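Local structure of hemolysin BL lytic component L1 (Bacillus cereus, 7NMQ) at residues A13-G18 against G201-A206; T72-I77 against S358-F363. The protein probably acts as one component of the tripartite hemolysin BL toxin, an alpha-helical pore-forming toxin that lyses cells. All coordinates share one frame; numbering follows the deposited sequence. Where two conformers were deposited one is given.

In the fold
From the N terminus, helix 10-33 supplies the first half of contact 1 and helix 45-103, next in the chain, the first half of contact 2. The chain returns at 201-206, where contact 1 closes a loop of 182 mostly helical residues, and at 358-363, where contact 2 closes one of 280. Their segments alternate, so the two loops cross. Contact 1 ties helix 10-33 to the start of helix 203-216, the helix that leads into the two-stranded hairpin; contact 2 ties helix 45-103 to the C-terminal tail after helix 330-357. The centres lie about 15 Å apart, bridged by packing of Thr17 CG2 on Ile77 CG2 at 3.6 Å.

Contact 1 (A13-G18 against G201-A206); sequences ALAETG and GGLGAA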
loop_
_atom_site.group_PDB
_atom_site.type_symbol
_atom_site.label_atom_id
_atom_site.label_comp_id
_atom_site.label_asym_id
_atom_site.label_seq_id
_atom_site.Cartn_x
_atom_site.Cartn_y
_atom_site.Cartn_z
ATOM N N ALA A 13 -7.393 5.299 -8.060
ATOM C CA ALA A 13 -6.991 3.926 -7.699
ATOM C C ALA A 13 -5.478 3.908 -7.503
ATOM O O ALA A 13 -5.003 3.196 -6.594
ATOM C CB ALA A 13 -7.425 2.972 -8.778
ATOM N N LEU A 14 -4.715 4.641 -8.312
ATOM C CA LEU A 14 -3.245 4.683 -8.166
ATOM C C LEU A 14 -2.897 5.341 -6.848
ATOM O O LEU A 14 -1.922 4.866 -6.242
ATOM C CB LEU A 14 -2.558 5.450 -9.291
ATOM C CG LEU A 14 -2.295 4.651 -10.544
ATOM C CD1 LEU A 14 -1.773 5.601 -11.594
ATOM C CD2 LEU A 14 -1.299 3.532 -10.276
ATOM N N ALA A 15 -3.593 6.392 -6.466
ATOM C CA ALA A 15 -3.274 7.121 -5.226
ATOM C C ALA A 15 -3.460 6.182 -4.043
ATOM O O ALA A 15 -2.599 6.142 -3.125
ATOM C CB ALA A 15 -4.127 8.340 -5.107
ATOM N N GLU A 16 -4.541 5.410 -4.058
ATOM C CA GLU A 16 -4.822 4.435 -2.981
ATOM C C GLU A 16 -3.736 3.369 -3.004
ATOM O O GLU A 16 -3.212 3.029 -1.933
ATOM C CB GLU A 16 -6.177 3.771 -3.195
ATOM C CG GLU A 16 -7.330 4.723 -3.095
ATOM C CD GLU A 16 -8.692 4.066 -3.192
ATOM O OE1 GLU A 16 -8.766 2.843 -3.452
ATOM O OE2 GLU A 16 -9.677 4.789 -3.029
ATOM N N THR A 17 -3.428 2.832 -4.181
ATOM C CA THR A 17 -2.399 1.770 -4.309
ATOM C C THR A 17 -1.064 2.282 -3.774
ATOM O O THR A 17 -0.401 1.520 -3.044
ATOM C CB THR A 17 -2.292 1.283 -5.754
ATOM O OG1 THR A 17 -3.492 0.629 -6.139
ATOM C CG2 THR A 17 -1.135 0.327 -5.915
ATOM N N GLY A 18 -0.678 3.499 -4.095
ATOM C CA GLY A 18 0.586 4.051 -3.602
ATOM C C GLY A 18 0.622 4.115 -2.088
ATOM O O GLY A 18 1.661 3.804 -1.478
ATOM N N GLY A 201 -5.720 15.274 -1.710
ATOM C CA GLY A 201 -5.071 16.323 -2.505
ATOM C C GLY A 201 -4.882 15.903 -3.950
ATOM O O GLY A 201 -4.424 16.727 -4.746
ATOM N N GLY A 202 -5.235 14.660 -4.282
ATOM C CA GLY A 202 -5.047 14.117 -5.633
ATOM C C GLY A 202 -3.747 13.338 -5.746
ATOM O O GLY A 202 -2.875 13.471 -4.865
ATOM N N LEU A 203 -3.586 12.598 -6.834
ATOM C CA LEU A 203 -2.460 11.661 -7.013
ATOM C C LEU A 203 -1.133 12.448 -6.924
ATOM O O LEU A 203 -0.156 11.934 -6.331
ATOM C CB LEU A 203 -2.658 10.904 -8.325
ATOM C CG LEU A 203 -1.487 10.036 -8.762
ATOM C CD1 LEU A 203 -1.170 8.951 -7.749
ATOM C CD2 LEU A 203 -1.791 9.419 -10.119
ATOM N N GLY A 204 -1.054 13.624 -7.548
ATOM C CA GLY A 204 0.190 14.417 -7.515
ATOM C C GLY A 204 0.646 14.672 -6.078
ATOM O O GLY A 204 1.849 14.429 -5.718
ATOM N N ALA A 205 -0.260 15.187 -5.262
ATOM C CA ALA A 205 0.022 15.490 -3.837
ATOM C C ALA A 205 0.379 14.194 -3.115
ATOM O O ALA A 205 1.351 14.200 -2.360
ATOM C CB ALA A 205 -1.141 16.177 -3.174
ATOM N N ALA A 206 -0.387 13.128 -3.348
ATOM C CA ALA A 206 -0.189 11.830 -2.702
ATOM C C ALA A 206 1.264 11.390 -2.928
ATOM O O ALA A 206 1.894 10.948 -1.941
ATOM C CB ALA A 206 -1.175 10.803 -3.168
#
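Leu14, Ala15, Leu203 and Ala206 meet without any flat side chain; the one flat group involved is the peptide joining Leu14 to Ala15. Leu203 CD1 sits over one face of it, almost directly above the nitrogen, 3.8 Å from Ala15 N, and is equally close to Ala15 CA. The same methyl lies 4.0 Å from Ala15 CB. Leu203 reaches this place because its CG stands anti to the backbone N (chi1 172°), which carries both methyls toward helix 10-33 although its CB does not point there. Its other branch, CD2, turns to Leu14, 4.1 Å from Leu14 CD1, and the two leucine side chains run slantwise to one another. In this ClyA-like, alpha-helical pore-forming toxin fold, the contact sets the first turn of helix 203-216, which leads into the hairpin 217-222/225-230 and falls in a predicted transmembrane stretch, against the N-terminal helix. The backbones come near where Ala15 faces the helix start: Ala15 CA and Leu203 CA are 4.9 Å apart, and one turn further on Ala206 CB faces Ala15 CB at 4.3 Å. Gly202, with phi 95°, both ends the preceding helix and occupies the N-cap position of the next, its carbonyl O accepting from Ala206 N. Beyond Leu203, Leu14 also packs on Ile350, Ala354 and Ile357 of helix 330-357 and on Ile84 of helix 45-103.

Contact 2 (T72-I77 against S358-F363); sequences TAKPQI and SKDIAF
Lys74 and Asp360 meet with their side chains at about a right angle, the lysine reaching across from helix 45-103 and the carboxylate coming from the chain that follows helix 330-357. Lys74 leaves its helix with CG anti to the backbone N and stays extended until a bend at chi3 (61°) turns its end. Asp360 OD1 is 3.4 Å from Lys74 CE and also 3.4 Å from Lys74 NZ. The salt bridge is therefore long, and its hydrogen bond weak. Water 1 adds a second link, accepting from Lys74 NZ at 3.2 Å and from Ile361 N at 2.9 Å, so the water connects the ammonium to the backbone one residue beyond Asp360. Each group has a stronger partner elsewhere: Lys74 NZ forms a salt bridge with Asp25 of helix 10-33, and Asp360 OD1 accepts a hydrogen bond from Gln78 NE2. The contact joins the C-terminal tail to helices 10-33 and 45-103, with Phe363 further along in a cation-pi contact with Lys29 of helix 10-33. Placed near two carboxylates, the largely buried Lys74 probably keeps its positive charge, with Asp360 contributing the weaker share of its neutralisation.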
loop_
_atom_site.group_PDB
_atom_site.type_symbol
_atom_site.label_atom_id
_atom_site.label_comp_id
_atom_site.label_asym_id
_atom_site.label_seq_id
_atom_site.Cartn_x
_atom_site.Cartn_y
_atom_site.Cartn_z
ATOM N N THR A 72 8.870 -9.884 -3.878
ATOM C CA THR A 72 8.034 -10.643 -4.832
ATOM C C THR A 72 6.671 -9.963 -5.026
ATOM O O THR A 72 6.339 -9.665 -6.197
ATOM C CB THR A 72 7.915 -12.105 -4.411
ATOM O OG1 THR A 72 9.240 -12.613 -4.266
ATOM C CG2 THR A 72 7.121 -12.929 -5.407
ATOM N N ALA A 73 5.901 -9.722 -3.980
ATOM C CA ALA A 73 4.525 -9.188 -4.135
ATOM C C ALA A 73 4.558 -7.738 -4.600
ATOM O O ALA A 73 3.856 -7.363 -5.577
ATOM C CB ALA A 73 3.761 -9.312 -2.853
ATOM N N LYS A 74 5.395 -6.924 -3.980
ATOM C CA LYS A 74 5.427 -5.495 -4.351
ATOM C C LYS A 74 5.749 -5.343 -5.838
ATOM O O LYS A 74 5.092 -4.528 -6.498
ATOM C CB LYS A 74 6.376 -4.686 -3.466
ATOM C CG LYS A 74 6.435 -3.214 -3.858
ATOM C CD LYS A 74 7.112 -2.364 -2.846
ATOM C CE LYS A 74 8.541 -2.808 -2.649
ATOM N NZ LYS A 74 9.218 -1.859 -1.756
ATOM N N PRO A 75 6.812 -5.961 -6.389
ATOM C CA PRO A 75 7.106 -5.744 -7.806
ATOM C C PRO A 75 5.939 -6.094 -8.722
ATOM O O PRO A 75 5.848 -5.478 -9.769
ATOM C CB PRO A 75 8.290 -6.660 -8.111
ATOM C CG PRO A 75 8.944 -6.867 -6.767
ATOM C CD PRO A 75 7.871 -6.734 -5.719
ATOM N N GLN A 76 5.087 -7.031 -8.356
ATOM C CA GLN A 76 3.906 -7.330 -9.188
ATOM C C GLN A 76 2.897 -6.185 -9.149
ATOM O O GLN A 76 2.270 -5.881 -10.214
ATOM C CB GLN A 76 3.213 -8.621 -8.783
ATOM C CG GLN A 76 4.050 -9.856 -9.030
ATOM C CD GLN A 76 3.144 -11.065 -9.147
ATOM O OE1 GLN A 76 1.914 -10.978 -9.288
ATOM N NE2 GLN A 76 3.756 -12.213 -9.129
ATOM N N ILE A 77 2.716 -5.546 -8.011
ATOM C CA ILE A 77 1.868 -4.339 -7.940
ATOM C C ILE A 77 2.535 -3.223 -8.732
ATOM O O ILE A 77 1.816 -2.476 -9.458
ATOM C CB ILE A 77 1.581 -3.919 -6.490
ATOM C CG1 ILE A 77 0.844 -5.015 -5.739
ATOM C CG2 ILE A 77 0.784 -2.631 -6.456
ATOM C CD1 ILE A 77 0.530 -4.672 -4.325
ATOM N N SER A 358 5.434 2.775 -9.873
ATOM C CA SER A 358 6.055 1.583 -10.483
ATOM C C SER A 358 7.458 1.312 -9.933
ATOM O O SER A 358 8.045 0.293 -10.331
ATOM C CB SER A 358 6.139 1.703 -11.975
ATOM O OG SER A 358 7.134 2.609 -12.408
ATOM N N LYS A 359 8.015 2.226 -9.133
ATOM C CA LYS A 359 9.415 2.114 -8.656
ATOM C C LYS A 359 9.406 2.140 -7.133
ATOM O O LYS A 359 8.473 2.680 -6.557
ATOM C CB LYS A 359 10.218 3.276 -9.216
ATOM C CG LYS A 359 10.473 3.145 -10.706
ATOM C CD LYS A 359 11.332 4.216 -11.242
ATOM C CE LYS A 359 10.572 5.490 -11.539
ATOM N NZ LYS A 359 11.289 6.297 -12.559
ATOM N N ASP A 360 10.392 1.511 -6.512
ATOM C CA ASP A 360 10.404 1.519 -5.047
ATOM C C ASP A 360 10.297 2.944 -4.527
ATOM O O ASP A 360 10.998 3.839 -5.017
ATOM C CB ASP A 360 11.683 0.907 -4.498
ATOM C CG ASP A 360 11.695 -0.606 -4.563
ATOM O OD1 ASP A 360 10.614 -1.197 -4.775
ATOM O OD2 ASP A 360 12.808 -1.177 -4.404
ATOM N N ILE A 361 9.551 3.102 -3.441
ATOM C CA ILE A 361 9.661 4.329 -2.625
ATOM C C ILE A 361 11.064 4.373 -2.030
ATOM O O ILE A 361 11.552 3.353 -1.495
ATOM C CB ILE A 361 8.583 4.332 -1.540
ATOM C CG1 ILE A 361 7.181 4.227 -2.149
ATOM C CG2 ILE A 361 8.744 5.548 -0.640
ATOM C CD1 ILE A 361 6.182 3.744 -1.162
ATOM N N ALA A 362 11.742 5.505 -2.126
ATOM C CA ALA A 362 13.134 5.617 -1.631
ATOM C C ALA A 362 13.093 5.746 -0.118
ATOM O O ALA A 362 12.708 6.804 0.380
ATOM C CB ALA A 362 13.799 6.791 -2.286
ATOM N N PHE A 363 13.415 4.647 0.548
ATOM C CA PHE A 363 13.738 4.589 1.987
ATOM C C PHE A 363 15.257 4.600 2.135
ATOM O O PHE A 363 15.983 4.372 1.163
ATOM C CB PHE A 363 13.204 3.289 2.586
ATOM C CG PHE A 363 11.712 3.250 2.827
ATOM C CD1 PHE A 363 10.788 3.082 1.815
ATOM C CD2 PHE A 363 11.244 3.288 4.124
ATOM C CE1 PHE A 363 9.434 3.005 2.098
ATOM C CE2 PHE A 363 9.902 3.185 4.411
ATOM C CZ PHE A 363 8.988 3.098 3.393
HETATM O O HOH W 1 7.920 0.889 -2.667
#